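Local coordinates for protein 1H-3-hydroxy-4-oxoquinoline 2,4-dioxygenase (Pseudomonas putida, PDB 3IBT) that catalyses the cofactor-independent ring cleavage of 3-hydroxy-4(1H)-oxoquinoline by dioxygen, giving N-formylanthranilate and carbon monoxide during oxoquinoline degradation, at residues His34-Asn39 with Thr243-Leu248; Arg87-Val92 with Ala111-Thr116; Gly97-Ile102 with Ile119-Gln124; Pro203-Ile208 with His231-Pro236. One frame throughout, in Å; residues are numbered along the deposited sequence.

Interaction 1 of 4, residues His34-Asn39 with Thr243-Leu248; sequences HRLFKN and THFPSL
Leu36 O and Ser247 O share one bridging water. It donates to both carbonyls and lies 3.0 Å from Leu36 O. Asn39 N gives the same water a weak third bond, so three backbone groups grip it. Beside it, Asn39 ND2 donates a weak bond to Leu248 O at 3.4 Å (146° at the hydrogen). The stronger partner of that amide nitrogen is Asp161. Most of the remaining contact is made by apolar groups. Leu36 CG stands anti to the backbone N (chi1 -176°), and this brings CD1 in against Leu248 CD1 at 3.6 Å. The two leucine side chains cross at about a right angle. The other branch of Leu248, CD2, packs on the Leu36 carbonyl, 3.5 Å from Leu36 O. Leu36 CD1 also reaches Phe245 CD2 at 4.1 Å, coming obliquely to the ring. With Leu248 cut back to an alanine, a gap would probably open beside Leu36 CD1 and leave that branch free to turn. The contact lies next to the probable active site: Leu36 is close to Gln32 and Thr94, which bind substrate by similarity. His244, the proton donor and acceptor by similarity, directly precedes Phe245, the N-cap of helix 246-249. The contact thus joins the loop after strand 23-27 to this short helix. Val162 and His165 of helix 160-169 pack on Leu248, and Pro251 of helix 251-261 touches Asn39.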
# COMPACT_ATOMS: atom_id res chain seq x y z
N HIS A 34 -7.93 1.75 6.86
CA HIS A 34 -7.06 2.39 7.82
C HIS A 34 -6.81 1.41 8.99
O HIS A 34 -5.80 1.51 9.70
CB HIS A 34 -7.69 3.71 8.29
CG HIS A 34 -8.87 3.53 9.19
ND1 HIS A 34 -9.95 2.75 8.85
CD2 HIS A 34 -9.16 4.04 10.41
CE1 HIS A 34 -10.85 2.78 9.82
NE2 HIS A 34 -10.39 3.56 10.78
N ARG A 35 -7.72 0.45 9.17
CA ARG A 35 -7.54 -0.61 10.17
C ARG A 35 -6.32 -1.51 9.85
O ARG A 35 -5.83 -2.27 10.67
CB ARG A 35 -8.84 -1.41 10.32
CG ARG A 35 -10.03 -0.55 10.74
CD ARG A 35 -11.41 -1.25 10.64
NE ARG A 35 -11.77 -1.59 9.25
CZ ARG A 35 -12.69 -2.50 8.89
NH1 ARG A 35 -13.34 -3.19 9.81
NH2 ARG A 35 -12.94 -2.73 7.60
N LEU A 36 -5.81 -1.46 8.64
CA LEU A 36 -4.56 -2.16 8.39
C LEU A 36 -3.49 -1.55 9.31
O LEU A 36 -2.54 -2.23 9.70
CB LEU A 36 -4.14 -2.07 6.93
CG LEU A 36 -2.87 -2.85 6.51
CD1 LEU A 36 -2.99 -4.36 6.78
CD2 LEU A 36 -2.49 -2.63 5.06
N PHE A 37 -3.65 -0.29 9.67
CA PHE A 37 -2.60 0.40 10.36
C PHE A 37 -2.84 0.46 11.85
O PHE A 37 -2.19 1.22 12.54
CB PHE A 37 -2.38 1.81 9.78
CG PHE A 37 -1.97 1.81 8.33
CD1 PHE A 37 -2.88 2.21 7.33
CD2 PHE A 37 -0.69 1.40 7.95
CE1 PHE A 37 -2.53 2.21 5.98
CE2 PHE A 37 -0.33 1.37 6.58
CZ PHE A 37 -1.25 1.78 5.60
N LYS A 38 -3.74 -0.37 12.34
CA LYS A 38 -4.27 -0.14 13.66
C LYS A 38 -3.18 -0.26 14.70
O LYS A 38 -3.22 0.48 15.71
CB LYS A 38 -5.44 -1.07 13.99
CG LYS A 38 -5.09 -2.54 14.15
CD LYS A 38 -6.33 -3.31 14.60
CE LYS A 38 -5.92 -4.62 15.29
NZ LYS A 38 -6.79 -5.81 14.98
N ASN A 39 -2.21 -1.17 14.43
CA ASN A 39 -1.10 -1.41 15.38
C ASN A 39 0.01 -0.43 15.16
O ASN A 39 0.58 0.05 16.12
CB ASN A 39 -0.56 -2.84 15.30
CG ASN A 39 -1.57 -3.88 15.75
OD1 ASN A 39 -2.50 -3.60 16.54
ND2 ASN A 39 -1.40 -5.12 15.24
N THR A 243 4.04 -13.48 7.00
CA THR A 243 2.81 -12.86 6.52
C THR A 243 3.05 -11.77 5.48
O THR A 243 4.16 -11.23 5.37
CB THR A 243 2.10 -12.27 7.77
OG1 THR A 243 1.20 -13.25 8.27
CG2 THR A 243 1.42 -10.87 7.58
N HIS A 244 1.99 -11.43 4.76
CA HIS A 244 1.98 -10.34 3.78
C HIS A 244 1.79 -8.91 4.38
O HIS A 244 2.01 -7.93 3.67
CB HIS A 244 0.92 -10.69 2.69
CG HIS A 244 0.72 -9.66 1.61
ND1 HIS A 244 1.73 -9.23 0.77
CD2 HIS A 244 -0.41 -9.03 1.18
CE1 HIS A 244 1.24 -8.36 -0.11
NE2 HIS A 244 -0.05 -8.22 0.12
N PHE A 245 1.43 -8.78 5.67
CA PHE A 245 1.11 -7.46 6.29
C PHE A 245 2.02 -7.21 7.47
O PHE A 245 1.64 -7.39 8.63
CB PHE A 245 -0.31 -7.42 6.73
CG PHE A 245 -1.19 -8.24 5.88
CD1 PHE A 245 -1.39 -9.58 6.18
CD2 PHE A 245 -1.80 -7.68 4.75
CE1 PHE A 245 -2.23 -10.38 5.38
CE2 PHE A 245 -2.64 -8.45 3.94
CZ PHE A 245 -2.86 -9.82 4.25
N PRO A 246 3.26 -6.83 7.17
CA PRO A 246 4.17 -6.56 8.27
C PRO A 246 3.66 -5.46 9.25
O PRO A 246 4.06 -5.40 10.41
CB PRO A 246 5.47 -6.13 7.57
CG PRO A 246 5.12 -5.88 6.15
CD PRO A 246 3.89 -6.65 5.84
N SER A 247 2.77 -4.60 8.78
CA SER A 247 2.24 -3.57 9.65
C SER A 247 1.32 -4.16 10.72
O SER A 247 1.09 -3.54 11.73
CB SER A 247 1.47 -2.58 8.82
OG SER A 247 0.52 -3.30 8.04
N LEU A 248 0.80 -5.36 10.47
CA LEU A 248 -0.08 -6.02 11.41
C LEU A 248 0.71 -7.02 12.19
O LEU A 248 0.66 -7.03 13.40
CB LEU A 248 -1.19 -6.76 10.68
CG LEU A 248 -2.36 -5.96 10.13
CD1 LEU A 248 -3.29 -6.91 9.37
CD2 LEU A 248 -3.10 -5.26 11.26
O HOH W 1 -0.75 -1.92 12.04

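Interaction 2 of 4, residues Arg87-Val92 with Ala111-Thr116; sequences RDFQMV and ARLPKT
The Phe89 ring meets Leu113 CD2 obliquely, with Phe89 CZ 3.7 Å from that methyl. The Phe25 ring also meets the Phe89 ring, the two planes about 80° apart. The second flat group is the Arg112 guanidinium. Arg87 CG lies over one of its faces, 4.1 Å from Arg112 NH2. The two guanidinium planes are turned 73° apart. Arg112 NH1 points at Arg87 O, but the modelled distance is too short to be trusted in detail. Phe89 CG sits between the backbone N and the carbonyl carbon (chi1 79°), which turns the ring toward Leu113. Further along, Met91, present as selenomethionine, sets its CG 4.0 Å from Thr116 OG1. The Thr116 hydroxyl is hydrogen-bonded to Asn101 OD1. The two segments run nearly the same way, 15° apart end to end. They lead into neighbouring parallel strands, and Met91 shares backbone hydrogen bonds with Ile117. The strands 89-94 and 115-119 and the helix 97-107 between them form a beta-alpha-beta unit of the alpha/beta-hydrolase sheet. Strand 23-27 flanks strand 89-94, bonding to Gln90 and Val92. Helix 97-107 covers Met91, Leu113 and Thr116, and helix 70-83 touches Phe89 and Met91.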
# COMPACT_ATOMS: atom_id res chain seq x y z
N ARG A 87 1.95 21.38 2.44
CA ARG A 87 3.17 21.36 1.58
C ARG A 87 4.23 20.26 1.92
O ARG A 87 4.74 19.60 1.00
CB ARG A 87 3.82 22.76 1.45
CG ARG A 87 3.42 23.54 0.18
CD ARG A 87 3.50 25.09 0.39
NE ARG A 87 2.24 25.66 0.96
CZ ARG A 87 2.03 26.97 1.21
NH1 ARG A 87 0.86 27.38 1.74
NH2 ARG A 87 2.98 27.90 0.94
N ASP A 88 4.55 20.03 3.20
CA ASP A 88 5.59 19.04 3.56
C ASP A 88 4.99 17.73 4.09
O ASP A 88 4.21 17.73 5.04
CB ASP A 88 6.60 19.63 4.57
CG ASP A 88 6.57 21.19 4.63
OD1 ASP A 88 6.59 21.82 3.54
OD2 ASP A 88 6.53 21.77 5.76
N PHE A 89 5.35 16.61 3.46
CA PHE A 89 4.79 15.30 3.85
C PHE A 89 5.46 14.10 3.18
O PHE A 89 6.12 14.22 2.15
CB PHE A 89 3.28 15.23 3.60
CG PHE A 89 2.92 14.99 2.17
CD1 PHE A 89 2.61 13.70 1.72
CD2 PHE A 89 2.90 16.03 1.26
CE1 PHE A 89 2.29 13.47 0.39
CE2 PHE A 89 2.57 15.81 -0.06
CZ PHE A 89 2.27 14.52 -0.50
N GLN A 90 5.25 12.93 3.78
CA GLN A 90 5.79 11.68 3.29
C GLN A 90 4.64 10.73 3.20
O GLN A 90 3.53 11.07 3.68
CB GLN A 90 6.82 11.20 4.27
CG GLN A 90 8.10 11.90 4.05
CD GLN A 90 8.69 12.43 5.32
OE1 GLN A 90 7.98 13.02 6.15
NE2 GLN A 90 9.99 12.24 5.50
N MSE A 91 4.85 9.58 2.55
CA MSE A 91 3.82 8.54 2.50
C MSE A 91 4.39 7.15 2.63
O MSE A 91 5.51 6.90 2.25
CB MSE A 91 2.99 8.67 1.25
CG MSE A 91 3.74 9.29 0.10
SE MSE A 91 2.49 9.53 -1.42
CE MSE A 91 1.28 10.86 -0.61
N VAL A 92 3.60 6.26 3.19
CA VAL A 92 4.00 4.89 3.35
C VAL A 92 2.85 4.11 2.83
O VAL A 92 1.73 4.26 3.30
CB VAL A 92 4.20 4.55 4.84
CG1 VAL A 92 4.03 3.05 5.11
CG2 VAL A 92 5.55 5.07 5.36
N ALA A 111 12.25 16.52 -5.80
CA ALA A 111 12.59 17.67 -4.99
C ALA A 111 11.56 17.84 -3.89
O ALA A 111 11.92 17.91 -2.73
CB ALA A 111 12.67 18.90 -5.86
N ARG A 112 10.28 17.88 -4.26
CA ARG A 112 9.17 18.02 -3.30
C ARG A 112 9.15 16.90 -2.23
O ARG A 112 9.35 17.13 -1.04
CB ARG A 112 7.86 18.00 -4.07
CG ARG A 112 6.66 18.51 -3.31
CD ARG A 112 6.39 19.97 -3.62
NE ARG A 112 4.96 20.30 -3.52
CZ ARG A 112 4.21 20.13 -2.43
NH1 ARG A 112 4.71 19.59 -1.33
NH2 ARG A 112 2.93 20.49 -2.44
N LEU A 113 8.89 15.67 -2.64
CA LEU A 113 9.05 14.60 -1.68
C LEU A 113 10.18 13.65 -2.07
O LEU A 113 10.02 12.79 -2.94
CB LEU A 113 7.72 13.90 -1.40
CG LEU A 113 6.75 13.66 -2.52
CD1 LEU A 113 7.33 12.60 -3.34
CD2 LEU A 113 5.49 13.19 -1.87
N PRO A 114 11.34 13.83 -1.41
CA PRO A 114 12.60 13.14 -1.74
C PRO A 114 12.72 11.70 -1.25
O PRO A 114 13.75 11.07 -1.47
CB PRO A 114 13.67 14.03 -1.07
CG PRO A 114 12.95 14.75 0.05
CD PRO A 114 11.48 14.75 -0.26
N LYS A 115 11.68 11.19 -0.56
CA LYS A 115 11.67 9.87 0.08
C LYS A 115 10.29 9.30 0.20
O LYS A 115 9.30 10.01 0.42
CB LYS A 115 12.19 9.95 1.48
CG LYS A 115 13.63 10.18 1.58
CD LYS A 115 14.14 9.75 2.95
CE LYS A 115 15.25 10.65 3.46
NZ LYS A 115 15.90 10.01 4.65
N THR A 116 10.21 7.98 0.12
CA THR A 116 8.91 7.32 0.20
C THR A 116 9.09 5.87 0.68
O THR A 116 10.19 5.31 0.59
CB THR A 116 8.22 7.43 -1.16
OG1 THR A 116 6.85 7.03 -1.06
CG2 THR A 116 8.95 6.59 -2.20

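Interaction 3 of 4, residues Gly97-Ile102 with Ile119-Gln124; sequences GCWVNI and IDWLLQ
Trp99 and Trp121 form the aromatic part of this contact, a T-shaped (edge-to-face) pair. The edge of Trp121 points at the face of Trp99, with the planes at 89° and the five-membered rings 4.9 Å apart between centroids. Trp121 NE1 and CZ2 do the touching, and CZ2 lies 3.8 Å from Trp99 CD2. The two NE1 atoms are close but both are donors, so no hydrogen bond joins them. A CH-pi contact holds one face of Trp121. Cys98 CB stands over the six-membered ring, 3.4 Å from its centroid. The cysteine also makes a sulfur-aromatic contact, with SG 4.1 Å from the centroid of the Trp121 five-membered ring and over its face. Trp121 CG is anti to the backbone N (chi1 -161°), which carries the indole across to the helix. Plain apolar packing completes the set: Ile102 CG1 comes obliquely to Trp121 CH2 at 4.0 Å. The contact is buried near the centre of the chain. Helix 97-107 follows Ser95, at the nucleophile-elbow position of the alpha/beta-hydrolase fold. The loop after strand 115-119 carries Asp120, which by similarity increases the basicity of the active-site histidine. Trp121 N is hydrogen-bonded to His210 of strand 207-212. Pro195 of helix 195-200 touches both indoles, and Tyr189 and Trp192 of helix 175-192 meet the Trp99 ring.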
# COMPACT_ATOMS: atom_id res chain seq x y z
N GLY A 97 -1.13 -0.44 -3.20
CA GLY A 97 -1.19 0.99 -2.88
C GLY A 97 0.07 1.69 -3.36
O GLY A 97 0.06 2.88 -3.63
N CYS A 98 1.16 0.95 -3.50
CA CYS A 98 2.41 1.52 -3.93
C CYS A 98 2.41 2.13 -5.33
O CYS A 98 2.97 3.23 -5.52
CB CYS A 98 3.48 0.46 -3.83
SG CYS A 98 3.49 -0.27 -2.13
N TRP A 99 1.82 1.43 -6.30
CA TRP A 99 1.53 2.03 -7.61
C TRP A 99 1.01 3.48 -7.43
O TRP A 99 1.47 4.38 -8.14
CB TRP A 99 0.48 1.22 -8.40
CG TRP A 99 0.82 -0.16 -8.68
CD1 TRP A 99 0.33 -1.28 -8.05
CD2 TRP A 99 1.73 -0.62 -9.68
NE1 TRP A 99 0.92 -2.40 -8.59
CE2 TRP A 99 1.79 -2.03 -9.58
CE3 TRP A 99 2.56 0.03 -10.62
CZ2 TRP A 99 2.61 -2.81 -10.40
CZ3 TRP A 99 3.39 -0.76 -11.45
CH2 TRP A 99 3.40 -2.16 -11.33
N VAL A 100 0.05 3.71 -6.52
CA VAL A 100 -0.42 5.08 -6.22
C VAL A 100 0.69 5.99 -5.62
O VAL A 100 0.94 7.10 -6.08
CB VAL A 100 -1.67 5.05 -5.25
CG1 VAL A 100 -2.17 6.44 -4.92
CG2 VAL A 100 -2.78 4.14 -5.82
N ASN A 101 1.36 5.49 -4.59
CA ASN A 101 2.52 6.14 -3.99
C ASN A 101 3.53 6.65 -5.04
O ASN A 101 3.84 7.86 -5.09
CB ASN A 101 3.19 5.13 -3.05
CG ASN A 101 4.26 5.75 -2.19
OD1 ASN A 101 4.79 6.83 -2.49
ND2 ASN A 101 4.61 5.06 -1.09
N ILE A 102 4.03 5.75 -5.90
CA ILE A 102 5.00 6.15 -6.89
C ILE A 102 4.45 7.13 -7.91
O ILE A 102 5.17 8.01 -8.40
CB ILE A 102 5.63 4.92 -7.55
CG1 ILE A 102 6.34 4.13 -6.47
CG2 ILE A 102 6.69 5.31 -8.57
CD1 ILE A 102 7.36 4.92 -5.72
N ILE A 119 5.53 -1.11 1.28
CA ILE A 119 5.55 -2.25 2.15
C ILE A 119 4.98 -3.45 1.39
O ILE A 119 3.85 -3.40 0.91
CB ILE A 119 4.75 -1.99 3.43
CG1 ILE A 119 5.37 -0.82 4.19
CG2 ILE A 119 4.71 -3.22 4.30
CD1 ILE A 119 4.66 -0.46 5.44
N ASP A 120 5.75 -4.51 1.26
CA ASP A 120 5.21 -5.74 0.75
C ASP A 120 4.51 -5.60 -0.57
O ASP A 120 3.38 -6.07 -0.75
CB ASP A 120 4.32 -6.46 1.76
CG ASP A 120 4.70 -7.93 1.87
OD1 ASP A 120 5.25 -8.31 2.93
OD2 ASP A 120 4.54 -8.71 0.87
N TRP A 121 5.22 -4.95 -1.49
CA TRP A 121 4.88 -4.80 -2.89
C TRP A 121 5.70 -5.84 -3.66
O TRP A 121 6.95 -5.83 -3.57
CB TRP A 121 5.44 -3.47 -3.32
CG TRP A 121 4.86 -2.93 -4.54
CD1 TRP A 121 3.74 -3.34 -5.17
CD2 TRP A 121 5.34 -1.81 -5.26
NE1 TRP A 121 3.50 -2.57 -6.24
CE2 TRP A 121 4.46 -1.60 -6.32
CE3 TRP A 121 6.44 -0.96 -5.11
CZ2 TRP A 121 4.62 -0.56 -7.24
CZ3 TRP A 121 6.61 0.10 -6.03
CH2 TRP A 121 5.69 0.28 -7.08
N LEU A 122 5.01 -6.70 -4.41
CA LEU A 122 5.65 -7.78 -5.14
C LEU A 122 6.43 -7.23 -6.34
O LEU A 122 5.85 -6.84 -7.37
CB LEU A 122 4.60 -8.82 -5.56
CG LEU A 122 5.02 -10.04 -6.38
CD1 LEU A 122 5.85 -11.05 -5.59
CD2 LEU A 122 3.76 -10.67 -6.94
N LEU A 123 7.74 -7.20 -6.18
CA LEU A 123 8.57 -6.46 -7.11
C LEU A 123 8.62 -7.09 -8.50
O LEU A 123 8.97 -6.42 -9.49
CB LEU A 123 9.96 -6.28 -6.56
CG LEU A 123 9.96 -5.46 -5.29
CD1 LEU A 123 11.36 -5.48 -4.73
CD2 LEU A 123 9.48 -4.03 -5.47
N GLN A 124 8.21 -8.36 -8.60
CA GLN A 124 8.31 -9.03 -9.85
C GLN A 124 7.17 -10.05 -9.97
O GLN A 124 7.02 -10.90 -9.09
CB GLN A 124 9.65 -9.70 -9.83
CG GLN A 124 10.18 -9.99 -11.18
CD GLN A 124 11.64 -9.63 -11.27
OE1 GLN A 124 11.98 -8.43 -11.36
NE2 GLN A 124 12.53 -10.66 -11.27

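Interaction 4 of 4, residues Pro203-Ile208 with His231-Pro236; sequences PQKPEI and HSWFHP
Ile208 and Phe234 form a parallel beta bridge, in which Ile208 N donates to Trp233 O at 2.7 Å. This starts the pairing of strands 207-212 and 234-238, the ends of a beta-alpha-beta unit in the alpha/beta-hydrolase fold. A type I turn from His231 to Phe234 leads into the second strand, the outermost on this side of the sheet. Trp233 is the main side chain. Lys205 CD lies over one face of its indole in a CH-pi contact, 3.7 Å from the centroid of the five-membered ring. Phe234 CB lies over the opposite face, toward the rim. Lys205 NZ is held by Asp200 O and Leu202 O, which fixes the far end of the lysine chain. Ile208 runs beside the indole, pointing the same way, with CD1 3.4 Å from Trp233 CZ3. Replacing Trp233 with an alanine would probably strip the apolar cover from Lys205 CD and Ile208 CD1 and open a gap between them and Phe234 CB. On its other flank, strand 207-212 pairs with strand 115-119, where the Glu207 backbone is hydrogen-bonded to the backbones of Pro114 and Thr116. The Glu207 side chain turns to His235. His235 NE2 donates in its ring plane to Glu207 OE1 at 3.1 Å, meeting that oxygen from above the carboxylate plane.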
# COMPACT_ATOMS: atom_id res chain seq x y z
N PRO A 203 12.06 9.86 -13.81
CA PRO A 203 13.16 10.76 -14.26
C PRO A 203 14.13 11.18 -13.14
O PRO A 203 15.33 11.38 -13.39
CB PRO A 203 12.42 11.98 -14.81
CG PRO A 203 11.04 11.92 -14.20
CD PRO A 203 10.72 10.46 -14.00
N GLN A 204 13.60 11.34 -11.93
CA GLN A 204 14.36 11.73 -10.76
C GLN A 204 13.87 10.85 -9.62
O GLN A 204 12.68 10.86 -9.26
CB GLN A 204 14.10 13.18 -10.43
CG GLN A 204 14.54 14.16 -11.49
CD GLN A 204 14.43 15.60 -11.00
OE1 GLN A 204 13.95 15.86 -9.88
NE2 GLN A 204 14.86 16.56 -11.84
N LYS A 205 14.79 10.09 -9.04
CA LYS A 205 14.41 9.04 -8.12
C LYS A 205 14.56 9.46 -6.67
O LYS A 205 15.64 9.91 -6.25
CB LYS A 205 15.21 7.78 -8.43
CG LYS A 205 14.76 7.05 -9.70
CD LYS A 205 15.95 6.42 -10.41
CE LYS A 205 15.95 6.60 -11.93
NZ LYS A 205 14.82 5.84 -12.50
N PRO A 206 13.47 9.33 -5.87
CA PRO A 206 13.59 9.50 -4.43
C PRO A 206 14.38 8.37 -3.84
O PRO A 206 14.58 7.35 -4.51
CB PRO A 206 12.15 9.35 -3.93
CG PRO A 206 11.45 8.67 -4.99
CD PRO A 206 12.10 9.03 -6.28
N GLU A 207 14.78 8.51 -2.59
CA GLU A 207 15.20 7.34 -1.84
C GLU A 207 13.91 6.56 -1.53
O GLU A 207 12.92 7.12 -1.00
CB GLU A 207 16.00 7.75 -0.61
CG GLU A 207 17.16 8.71 -0.95
CD GLU A 207 18.35 8.04 -1.69
OE1 GLU A 207 19.17 7.41 -1.00
OE2 GLU A 207 18.51 8.18 -2.94
N ILE A 208 13.90 5.29 -1.95
CA ILE A 208 12.75 4.39 -1.78
C ILE A 208 13.15 3.24 -0.87
O ILE A 208 14.18 2.58 -1.09
CB ILE A 208 12.25 3.82 -3.13
CG1 ILE A 208 12.15 4.96 -4.16
CG2 ILE A 208 10.90 3.11 -2.94
CD1 ILE A 208 11.69 4.53 -5.54
N HIS A 231 21.59 0.15 -7.54
CA HIS A 231 20.76 1.31 -7.64
C HIS A 231 20.62 1.96 -6.27
O HIS A 231 19.72 1.55 -5.50
CB HIS A 231 19.40 0.82 -8.08
CG HIS A 231 19.39 0.24 -9.45
ND1 HIS A 231 19.24 1.01 -10.59
CD2 HIS A 231 19.49 -1.04 -9.88
CE1 HIS A 231 19.24 0.24 -11.65
NE2 HIS A 231 19.39 -1.01 -11.25
N SER A 232 21.46 2.94 -5.92
CA SER A 232 21.50 3.42 -4.51
C SER A 232 20.32 4.29 -3.98
O SER A 232 20.31 4.75 -2.83
CB SER A 232 22.88 3.99 -4.12
OG SER A 232 23.28 5.04 -4.98
N TRP A 233 19.31 4.45 -4.81
CA TRP A 233 18.06 5.06 -4.39
C TRP A 233 17.15 3.98 -3.80
O TRP A 233 16.00 4.30 -3.38
CB TRP A 233 17.38 5.77 -5.57
CG TRP A 233 17.23 4.90 -6.78
CD1 TRP A 233 18.11 4.79 -7.81
CD2 TRP A 233 16.15 4.01 -7.07
NE1 TRP A 233 17.66 3.88 -8.74
CE2 TRP A 233 16.46 3.38 -8.31
CE3 TRP A 233 14.96 3.67 -6.42
CZ2 TRP A 233 15.62 2.44 -8.91
CZ3 TRP A 233 14.12 2.72 -7.03
CH2 TRP A 233 14.46 2.13 -8.27
N PHE A 234 17.62 2.72 -3.77
CA PHE A 234 16.82 1.57 -3.29
C PHE A 234 17.38 0.96 -1.99
O PHE A 234 18.60 0.83 -1.81
CB PHE A 234 16.58 0.54 -4.41
CG PHE A 234 15.52 -0.49 -4.11
CD1 PHE A 234 14.17 -0.18 -4.17
CD2 PHE A 234 15.86 -1.79 -3.81
CE1 PHE A 234 13.19 -1.14 -3.87
CE2 PHE A 234 14.86 -2.75 -3.53
CZ PHE A 234 13.54 -2.42 -3.56
N HIS A 235 16.47 0.63 -1.09
CA HIS A 235 16.76 0.30 0.29
C HIS A 235 15.73 -0.74 0.76
O HIS A 235 14.70 -0.41 1.39
CB HIS A 235 16.63 1.55 1.16
CG HIS A 235 17.49 2.69 0.74
ND1 HIS A 235 18.86 2.69 0.89
CD2 HIS A 235 17.18 3.88 0.17
CE1 HIS A 235 19.36 3.82 0.42
NE2 HIS A 235 18.36 4.55 -0.02
N PRO A 236 16.00 -2.01 0.46
CA PRO A 236 15.13 -3.07 0.96
C PRO A 236 15.33 -3.23 2.48
O PRO A 236 16.42 -2.98 3.00
CB PRO A 236 15.61 -4.29 0.21
CG PRO A 236 16.97 -3.97 -0.29
CD PRO A 236 17.18 -2.52 -0.27

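Interaction 1 opens first, in the loop after strand 23-27, and closes last, at helix 246-249. The other three all nest inside its loop. Interactions 2 and 3 cross along the chain, because 97-102 lies inside the loop closed by interaction 2 while its partner 119-124 lies beyond it. The two touch where helix 97-107 packs on the strands. Interaction 4 opens after both have closed and ends at edge strand 234-238. It meets interaction 2 on the neighbouring strands 115-119 and 207-212, and interaction 3 where Phe234 packs on Leu123. Interaction 3 touches interaction 1 through Asp120 and His244, linking the end of the sheet to the probable active-site histidine.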